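PDB 6XI1: flagellin hook IN motif family from Aeromonas hydrophila subsp. hydrophila, which forms part of an RTX adhesin, whose tandem beta-sandwich repeats and bound calcium ions probably extend it toward its target. Local coordinates for residues A[48-53]-A[78-83]. Residues are numbered along the deposited sequence; the frame is centred on the assembly and turned at random.
Sequences GTLSVT and LTITEG
Leu50 and Ile80 lie on two strands that run in roughly the same direction without pairing, their CA atoms 9.1 Å apart, while past the end of strand 77-80 the chain swings back until Gly83 O lies 3.7 Å from Leu50 O. Two carbonyl oxygens have no proton to share, so a water joins them: it donates to Leu50 O at 2.5 Å and to Gly83 O at 2.6 Å, the two oxygens subtending about 91° at the water. The bridge ties strand 43-53 to the turn that follows strand 77-80. At its margin the methyl of Thr49 comes loosely up to the same carbonyl, CG2 lying 4.3 Å from Gly83 O. The turn carries its own weak bond, from Gly83 N to Thr81 OG1 (3.2 Å), strongly bent at 122°; Thr81 OG1 also bonds Ala85 N, so one hydroxyl spans the bend. The apolar half of the contact is a single methyl-to-methyl touch, Leu50 CD1 to Ile80 CD1 at 4.0 Å, with the side chains crossing at about a right angle. Ile80 reaches it extended, CG1 anti to the backbone N (chi1 -163°) and CD1 continuing the extended chain toward Leu50. Both residues are buried, and Trp86 and Val110 touch each of them. Strand 85-91 fills the interval between the two segments, antiparallel to both; its Trp86, and Gly84 just before it, bond through the backbone to Gly48 and Leu50 respectively. On the other edge of 48-53 runs strand 26-36, and strand 103-111 supplies Val110 to the hydrophobic core of this beta-sandwich, cadherin-like domain.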
ATOM      1  N   GLY A  48     -49.370  55.798 -14.206  1.00 27.87           N
ATOM      2  CA  GLY A  48     -49.220  57.001 -15.024  1.00 29.02           C
ATOM      3  C   GLY A  48     -50.557  57.706 -15.104  1.00 26.95           C
ATOM      4  O   GLY A  48     -51.578  57.080 -14.772  1.00 29.45           O
ATOM      5  N   THR A  49     -50.529  58.987 -15.442  1.00 29.95           N
ATOM      6  CA  THR A  49     -51.775  59.754 -15.665  1.00 27.23           C
ATOM      7  C   THR A  49     -51.791  60.222 -17.114  1.00 24.76           C
ATOM      8  O   THR A  49     -50.783  60.812 -17.605  1.00 27.76           O
ATOM      9  CB  THR A  49     -51.955  60.854 -14.612  1.00 27.71           C
ATOM     10  OG1 THR A  49     -52.137  60.233 -13.334  1.00 27.69           O
ATOM     11  CG2 THR A  49     -53.148  61.736 -14.907  1.00 28.05           C
ATOM     12  N   LEU A  50     -52.905  59.938 -17.763  1.00 27.50           N
ATOM     13  CA  LEU A  50     -53.245  60.497 -19.089  1.00 32.25           C
ATOM     14  C   LEU A  50     -54.177  61.680 -18.858  1.00 34.51           C
ATOM     15  O   LEU A  50     -55.019  61.602 -17.912  1.00 30.42           O
ATOM     16  CB  LEU A  50     -53.962  59.439 -19.930  1.00 31.60           C
ATOM     17  CG  LEU A  50     -53.097  58.262 -20.391  1.00 32.41           C
ATOM     18  CD1 LEU A  50     -53.963  57.238 -21.106  1.00 31.62           C
ATOM     19  CD2 LEU A  50     -51.967  58.723 -21.284  1.00 30.34           C
ATOM     20  N   SER A  51     -54.037  62.693 -19.697  1.00 36.12           N
ATOM     21  CA  SER A  51     -54.993  63.822 -19.732  1.00 44.56           C
ATOM     22  C   SER A  51     -55.687  63.862 -21.095  1.00 44.32           C
ATOM     23  O   SER A  51     -55.111  63.440 -22.115  1.00 40.41           O
ATOM     24  CB  SER A  51     -54.314  65.107 -19.380  1.00 44.66           C
ATOM     25  OG  SER A  51     -53.268  65.347 -20.291  1.00 51.65           O
ATOM     26  N   VAL A  52     -56.922  64.346 -21.096  1.00 42.49           N
ATOM     27  CA  VAL A  52     -57.771  64.353 -22.312  1.00 40.99           C
ATOM     28  C   VAL A  52     -58.473  65.704 -22.381  1.00 46.86           C
ATOM     29  O   VAL A  52     -59.045  66.116 -21.366  1.00 44.53           O
ATOM     30  CB  VAL A  52     -58.767  63.186 -22.286  1.00 41.04           C
ATOM     31  CG1 VAL A  52     -59.497  63.079 -20.955  1.00 37.50           C
ATOM     32  CG2 VAL A  52     -59.717  63.240 -23.474  1.00 43.41           C
ATOM     33  N   THR A  53     -58.372  66.365 -23.529  1.00 51.13           N
ATOM     34  CA  THR A  53     -59.187  67.544 -23.905  1.00 51.04           C
ATOM     35  C   THR A  53     -60.042  67.133 -25.106  1.00 57.77           C
ATOM     36  O   THR A  53     -59.536  66.382 -25.982  1.00 55.48           O
ATOM     37  CB  THR A  53     -58.302  68.762 -24.197  1.00 50.80           C
ATOM     38  OG1 THR A  53     -57.661  68.563 -25.458  1.00 47.55           O
ATOM     39  CG2 THR A  53     -57.254  69.023 -23.138  1.00 48.06           C
ATOM     40  N   LEU A  78     -54.245  46.386 -16.973  1.00 28.81           N
ATOM     41  CA  LEU A  78     -54.232  47.839 -16.705  1.00 28.74           C
ATOM     42  C   LEU A  78     -55.667  48.308 -16.443  1.00 30.77           C
ATOM     43  O   LEU A  78     -56.549  47.903 -17.202  1.00 34.03           O
ATOM     44  CB  LEU A  78     -53.594  48.520 -17.913  1.00 28.57           C
ATOM     45  CG  LEU A  78     -53.474  50.034 -17.810  1.00 27.78           C
ATOM     46  CD1 LEU A  78     -52.195  50.505 -18.445  1.00 27.04           C
ATOM     47  CD2 LEU A  78     -54.684  50.719 -18.449  1.00 26.76           C
ATOM     48  N   THR A  79     -55.892  49.048 -15.356  1.00 31.36           N
ATOM     49  CA  THR A  79     -57.183  49.743 -15.086  1.00 33.52           C
ATOM     50  C   THR A  79     -56.949  51.252 -15.187  1.00 32.81           C
ATOM     51  O   THR A  79     -55.837  51.695 -14.909  1.00 31.21           O
ATOM     52  CB  THR A  79     -57.781  49.343 -13.738  1.00 33.61           C
ATOM     53  OG1 THR A  79     -56.947  49.907 -12.737  1.00 38.25           O
ATOM     54  CG2 THR A  79     -57.877  47.855 -13.513  1.00 37.73           C
ATOM     55  N   ILE A  80     -57.958  52.016 -15.613  1.00 33.42           N
ATOM     56  CA  ILE A  80     -57.885  53.503 -15.675  1.00 30.55           C
ATOM     57  C   ILE A  80     -59.137  54.091 -14.995  1.00 33.96           C
ATOM     58  O   ILE A  80     -60.206  53.472 -15.077  1.00 31.64           O
ATOM     59  CB  ILE A  80     -57.687  53.988 -17.122  1.00 31.06           C
ATOM     60  CG1 ILE A  80     -57.207  55.442 -17.171  1.00 33.48           C
ATOM     61  CG2 ILE A  80     -58.937  53.762 -17.962  1.00 32.30           C
ATOM     62  CD1 ILE A  80     -56.606  55.877 -18.492  1.00 32.87           C
ATOM     63  N   THR A  81     -58.968  55.195 -14.266  1.00 34.28           N
ATOM     64  CA  THR A  81     -60.081  55.978 -13.658  1.00 36.26           C
ATOM     65  C   THR A  81     -60.642  56.960 -14.702  1.00 39.53           C
ATOM     66  O   THR A  81     -59.947  57.257 -15.692  1.00 35.22           O
ATOM     67  CB  THR A  81     -59.629  56.720 -12.392  1.00 34.67           C
ATOM     68  OG1 THR A  81     -58.759  57.748 -12.844  1.00 32.81           O
ATOM     69  CG2 THR A  81     -58.919  55.854 -11.375  1.00 35.07           C
ATOM     70  N   GLU A  82     -61.847  57.497 -14.447  1.00 41.13           N
ATOM     71  CA  GLU A  82     -62.422  58.644 -15.215  1.00 43.35           C
ATOM     72  C   GLU A  82     -61.376  59.756 -15.363  1.00 33.68           C
ATOM     73  O   GLU A  82     -61.307  60.371 -16.438  1.00 32.73           O
ATOM     74  CB  GLU A  82     -63.661  59.211 -14.516  1.00 49.07           C
ATOM     75  CG  GLU A  82     -64.731  58.177 -14.228  1.00 54.92           C
ATOM     76  CD  GLU A  82     -66.045  58.774 -13.760  1.00 65.67           C
ATOM     77  OE1 GLU A  82     -66.492  59.787 -14.356  1.00 62.89           O
ATOM     78  OE2 GLU A  82     -66.605  58.233 -12.792  1.00 75.75           O
ATOM     79  N   GLY A  83     -60.569  59.993 -14.321  1.00 35.36           N
ATOM     80  CA  GLY A  83     -59.573  61.086 -14.281  1.00 35.39           C
ATOM     81  C   GLY A  83     -58.325  60.788 -15.086  1.00 37.35           C
ATOM     82  O   GLY A  83     -57.473  61.690 -15.211  1.00 36.85           O
TER
HETATM   83  O   HOH W   1     -56.054  63.428 -16.577  1.00 40.21           O